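Local coordinates for sulfur oxygenase/reductase (Halothiobacillus neapolitanus, PDB 6QPA), which probably oxidises and disproportionates elemental sulfur with the help of a mononuclear iron site in each subunit of a 24-chain assembly, at residues His93-Glu101 with Ala220-Tyr231. Residues are numbered along the deposited sequence; the frame is centred on the assembly and turned at random.
Sequences HDNFKEIFE and AVSTLGANPPEY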
loop_
_atom_site.group_PDB
_atom_site.type_symbol
_atom_site.label_atom_id
_atom_site.label_comp_id
_atom_site.label_asym_id
_atom_site.label_seq_id
_atom_site.Cartn_x
_atom_site.Cartn_y
_atom_site.Cartn_z
ATOM N N HIS A 93 -15.248 37.865 -51.592
ATOM C CA HIS A 93 -14.371 38.015 -52.741
ATOM C C HIS A 93 -13.139 38.835 -52.386
ATOM O O HIS A 93 -12.009 38.432 -52.677
ATOM C CB HIS A 93 -15.132 38.659 -53.903
ATOM C CG HIS A 93 -14.236 39.074 -55.024
ATOM N ND1 HIS A 93 -13.878 38.223 -56.050
ATOM C CD2 HIS A 93 -13.593 40.242 -55.259
ATOM C CE1 HIS A 93 -13.064 38.853 -56.871
ATOM N NE2 HIS A 93 -12.870 40.075 -56.413
ATOM N N ASP A 94 -13.344 39.995 -51.759
ATOM C CA ASP A 94 -12.243 40.903 -51.479
ATOM C C ASP A 94 -11.256 40.330 -50.470
ATOM O O ASP A 94 -10.094 40.741 -50.457
ATOM C CB ASP A 94 -12.778 42.252 -50.978
ATOM C CG ASP A 94 -13.537 43.040 -52.058
ATOM O OD1 ASP A 94 -13.519 42.655 -53.244
ATOM O OD2 ASP A 94 -14.154 44.069 -51.708
ATOM N N ASN A 95 -11.682 39.406 -49.617
ATOM C CA ASN A 95 -10.809 38.857 -48.594
ATOM C C ASN A 95 -10.626 37.359 -48.793
ATOM O O ASN A 95 -10.380 36.614 -47.837
ATOM C CB ASN A 95 -11.370 39.167 -47.209
ATOM C CG ASN A 95 -11.573 40.661 -46.987
ATOM O OD1 ASN A 95 -12.702 41.142 -46.983
ATOM N ND2 ASN A 95 -10.484 41.396 -46.808
ATOM N N PHE A 96 -10.742 36.905 -50.041
ATOM C CA PHE A 96 -10.823 35.470 -50.288
ATOM C C PHE A 96 -9.561 34.745 -49.817
ATOM O O PHE A 96 -9.642 33.679 -49.194
ATOM C CB PHE A 96 -11.092 35.199 -51.767
ATOM C CG PHE A 96 -11.303 33.741 -52.068
ATOM C CD1 PHE A 96 -12.464 33.101 -51.669
ATOM C CD2 PHE A 96 -10.317 32.998 -52.698
ATOM C CE1 PHE A 96 -12.656 31.754 -51.924
ATOM C CE2 PHE A 96 -10.498 31.652 -52.954
ATOM C CZ PHE A 96 -11.670 31.028 -52.567
ATOM N N LYS A 97 -8.383 35.294 -50.132
ATOM C CA LYS A 97 -7.137 34.641 -49.731
ATOM C C LYS A 97 -7.037 34.501 -48.221
ATOM O O LYS A 97 -6.612 33.451 -47.719
ATOM C CB LYS A 97 -5.916 35.404 -50.257
ATOM C CG LYS A 97 -5.675 35.314 -51.760
ATOM C CD LYS A 97 -4.930 36.558 -52.266
ATOM C CE LYS A 97 -4.093 37.182 -51.140
ATOM N NZ LYS A 97 -4.028 38.676 -51.207
ATOM N N GLU A 98 -7.380 35.564 -47.481
ATOM C CA GLU A 98 -7.198 35.530 -46.031
ATOM C C GLU A 98 -8.250 34.654 -45.364
ATOM O O GLU A 98 -7.933 33.879 -44.452
ATOM C CB GLU A 98 -7.187 36.943 -45.430
ATOM C CG GLU A 98 -7.953 38.012 -46.162
ATOM C CD GLU A 98 -7.231 38.536 -47.396
ATOM O OE1 GLU A 98 -6.111 39.068 -47.275
ATOM O OE2 GLU A 98 -7.785 38.396 -48.495
ATOM N N ILE A 99 -9.498 34.728 -45.826
ATOM C CA ILE A 99 -10.510 33.831 -45.283
ATOM C C ILE A 99 -10.122 32.391 -45.554
ATOM O O ILE A 99 -10.227 31.528 -44.676
ATOM C CB ILE A 99 -11.888 34.157 -45.869
ATOM C CG1 ILE A 99 -12.403 35.472 -45.284
ATOM C CG2 ILE A 99 -12.847 33.028 -45.574
ATOM C CD1 ILE A 99 -13.618 35.987 -45.976
ATOM N N PHE A 100 -9.595 32.122 -46.746
ATOM C CA PHE A 100 -9.145 30.769 -47.033
ATOM C C PHE A 100 -8.042 30.351 -46.068
ATOM O O PHE A 100 -8.028 29.214 -45.587
ATOM C CB PHE A 100 -8.669 30.647 -48.487
ATOM C CG PHE A 100 -8.232 29.263 -48.832
ATOM C CD1 PHE A 100 -9.178 28.299 -49.171
ATOM C CD2 PHE A 100 -6.888 28.904 -48.775
ATOM C CE1 PHE A 100 -8.799 27.005 -49.460
ATOM C CE2 PHE A 100 -6.497 27.606 -49.063
ATOM C CZ PHE A 100 -7.454 26.657 -49.410
ATOM N N GLU A 101 -7.089 31.246 -45.798
ATOM C CA GLU A 101 -6.013 30.913 -44.870
ATOM C C GLU A 101 -6.570 30.594 -43.485
ATOM O O GLU A 101 -6.192 29.594 -42.868
ATOM C CB GLU A 101 -5.009 32.062 -44.786
ATOM C CG GLU A 101 -3.872 31.786 -43.810
ATOM C CD GLU A 101 -3.134 33.049 -43.374
ATOM O OE1 GLU A 101 -3.602 34.167 -43.675
ATOM O OE2 GLU A 101 -2.096 32.920 -42.702
ATOM N N ALA A 220 -7.718 23.547 -53.344
ATOM C CA ALA A 220 -8.049 23.809 -51.946
ATOM C C ALA A 220 -7.403 22.796 -51.011
ATOM O O ALA A 220 -7.070 23.135 -49.870
ATOM C CB ALA A 220 -9.568 23.821 -51.748
ATOM N N VAL A 221 -7.240 21.549 -51.456
ATOM C CA VAL A 221 -6.580 20.533 -50.644
ATOM C C VAL A 221 -5.131 20.294 -51.068
ATOM O O VAL A 221 -4.497 19.378 -50.551
ATOM C CB VAL A 221 -7.372 19.216 -50.639
ATOM C CG1 VAL A 221 -8.607 19.354 -49.776
ATOM C CG2 VAL A 221 -7.747 18.805 -52.061
ATOM N N SER A 222 -4.596 21.079 -52.006
ATOM C CA SER A 222 -3.177 21.017 -52.359
ATOM C C SER A 222 -2.337 22.021 -51.574
ATOM O O SER A 222 -1.201 22.316 -51.964
ATOM C CB SER A 222 -2.977 21.259 -53.861
ATOM O OG SER A 222 -3.706 20.346 -54.652
ATOM N N THR A 223 -2.877 22.554 -50.485
ATOM C CA THR A 223 -2.246 23.613 -49.718
ATOM C C THR A 223 -2.648 23.449 -48.257
ATOM O O THR A 223 -3.644 22.793 -47.932
ATOM C CB THR A 223 -2.658 24.999 -50.251
ATOM O OG1 THR A 223 -2.114 26.040 -49.423
ATOM C CG2 THR A 223 -4.178 25.140 -50.283
ATOM N N LEU A 224 -1.854 24.043 -47.376
ATOM C CA LEU A 224 -2.191 24.135 -45.961
ATOM C C LEU A 224 -2.796 25.482 -45.604
ATOM O O LEU A 224 -3.068 25.724 -44.427
ATOM C CB LEU A 224 -0.949 23.867 -45.103
ATOM C CG LEU A 224 -0.334 22.482 -45.332
ATOM C CD1 LEU A 224 1.028 22.366 -44.709
ATOM C CD2 LEU A 224 -1.252 21.428 -44.741
ATOM N N GLY A 225 -2.991 26.365 -46.592
ATOM C CA GLY A 225 -3.630 27.650 -46.381
ATOM C C GLY A 225 -2.930 28.819 -47.045
ATOM O O GLY A 225 -3.530 29.887 -47.225
ATOM N N ALA A 226 -1.654 28.646 -47.399
ATOM C CA ALA A 226 -0.866 29.753 -47.927
ATOM C C ALA A 226 -1.022 29.944 -49.429
ATOM O O ALA A 226 -0.750 31.045 -49.921
ATOM C CB ALA A 226 0.623 29.553 -47.602
ATOM N N ASN A 227 -1.506 28.939 -50.167
ATOM C CA ASN A 227 -1.628 29.024 -51.625
ATOM C C ASN A 227 -3.073 28.753 -52.012
ATOM O O ASN A 227 -3.431 27.637 -52.427
ATOM C CB ASN A 227 -0.672 28.068 -52.322
ATOM C CG ASN A 227 0.762 28.458 -52.099
ATOM O OD1 ASN A 227 1.227 29.455 -52.631
ATOM N ND2 ASN A 227 1.469 27.678 -51.300
ATOM N N PRO A 228 -3.929 29.757 -51.891
ATOM C CA PRO A 228 -5.368 29.549 -52.086
ATOM C C PRO A 228 -5.694 29.287 -53.542
ATOM O O PRO A 228 -4.936 29.684 -54.440
ATOM C CB PRO A 228 -5.976 30.881 -51.618
ATOM C CG PRO A 228 -4.879 31.893 -51.907
ATOM C CD PRO A 228 -3.580 31.163 -51.625
ATOM N N PRO A 229 -6.819 28.638 -53.824
ATOM C CA PRO A 229 -7.294 28.557 -55.211
ATOM C C PRO A 229 -7.752 29.924 -55.698
ATOM O O PRO A 229 -7.887 30.875 -54.927
ATOM C CB PRO A 229 -8.465 27.573 -55.132
ATOM C CG PRO A 229 -8.979 27.732 -53.735
ATOM C CD PRO A 229 -7.748 27.994 -52.877
ATOM N N GLU A 230 -7.971 30.015 -57.009
ATOM C CA GLU A 230 -8.627 31.185 -57.584
ATOM C C GLU A 230 -10.090 31.263 -57.150
ATOM O O GLU A 230 -10.766 30.246 -56.985
ATOM C CB GLU A 230 -8.539 31.152 -59.113
ATOM C CG GLU A 230 -7.136 31.318 -59.660
ATOM C CD GLU A 230 -6.472 32.594 -59.162
ATOM O OE1 GLU A 230 -5.501 32.496 -58.382
ATOM O OE2 GLU A 230 -6.945 33.695 -59.524
ATOM N N TYR A 231 -10.573 32.485 -56.956
ATOM C CA TYR A 231 -11.982 32.712 -56.675
ATOM C C TYR A 231 -12.814 32.256 -57.872
ATOM O O TYR A 231 -12.794 32.894 -58.929
ATOM C CB TYR A 231 -12.195 34.194 -56.349
ATOM C CG TYR A 231 -13.616 34.608 -56.065
ATOM C CD1 TYR A 231 -14.469 34.981 -57.097
ATOM C CD2 TYR A 231 -14.113 34.627 -54.752
ATOM C CE1 TYR A 231 -15.802 35.364 -56.832
ATOM C CE2 TYR A 231 -15.419 35.014 -54.485
ATOM C CZ TYR A 231 -16.262 35.377 -55.536
ATOM O OH TYR A 231 -17.560 35.755 -55.280
HETATM O O HOH W 1 -4.170 32.337 -48.301
HETATM O O HOH W 2 -3.706 28.256 -42.638
#
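Y231 offers its face to H93 and its edge to F96, a T-shaped stack with each. The imidazole edge of H93 points at the phenol face, with ND1 3.4 Å above the ring plane over its centre and the two planes at 89°. The CB of H93 lies over the same ring, off-centre. Y231 directs its own edge at a face of F96, ring centroids 5.6 Å apart. In F96, CG lies anti to the backbone N (chi1 -175°), which carries the ring toward the loop and brings CE2 to 3.4 Å from P229 O, near the ring plane. An alanine replacing Y231 is likely to leave the H93 edge without its aromatic face and open a gap beside F96.

One helical turn on, F100 reaches into the bend of the loop. P229 CD sits over its face, 3.8 Å from the ring centroid, a CH-pi contact suited to a rigid proline. T223 CG2 and A220 O meet the rim, and P228 CB closes against CD2. The next ring atom, P228 CG, packs on the aliphatic part of K97, 3.5 Å from K97 CG. At G225 the backbone angles call for glycine, since a CB would jam against the preceding carbonyl oxygen; its own O makes a CA-H...O contact with E101 CA, and a water bridges E101 O and L224 O. T223 OG1 accepts from G225 N in an ST turn, while the E101 carboxylate binds T223 of a neighbouring subunit.

The contact thus lays the loop that leaves helix 214-220 along helix 96-101 and the end of helix 85-94, which carries the iron ligands H88 and H92; Y231 also touches E89 there, before the chain runs on toward strand 245-246.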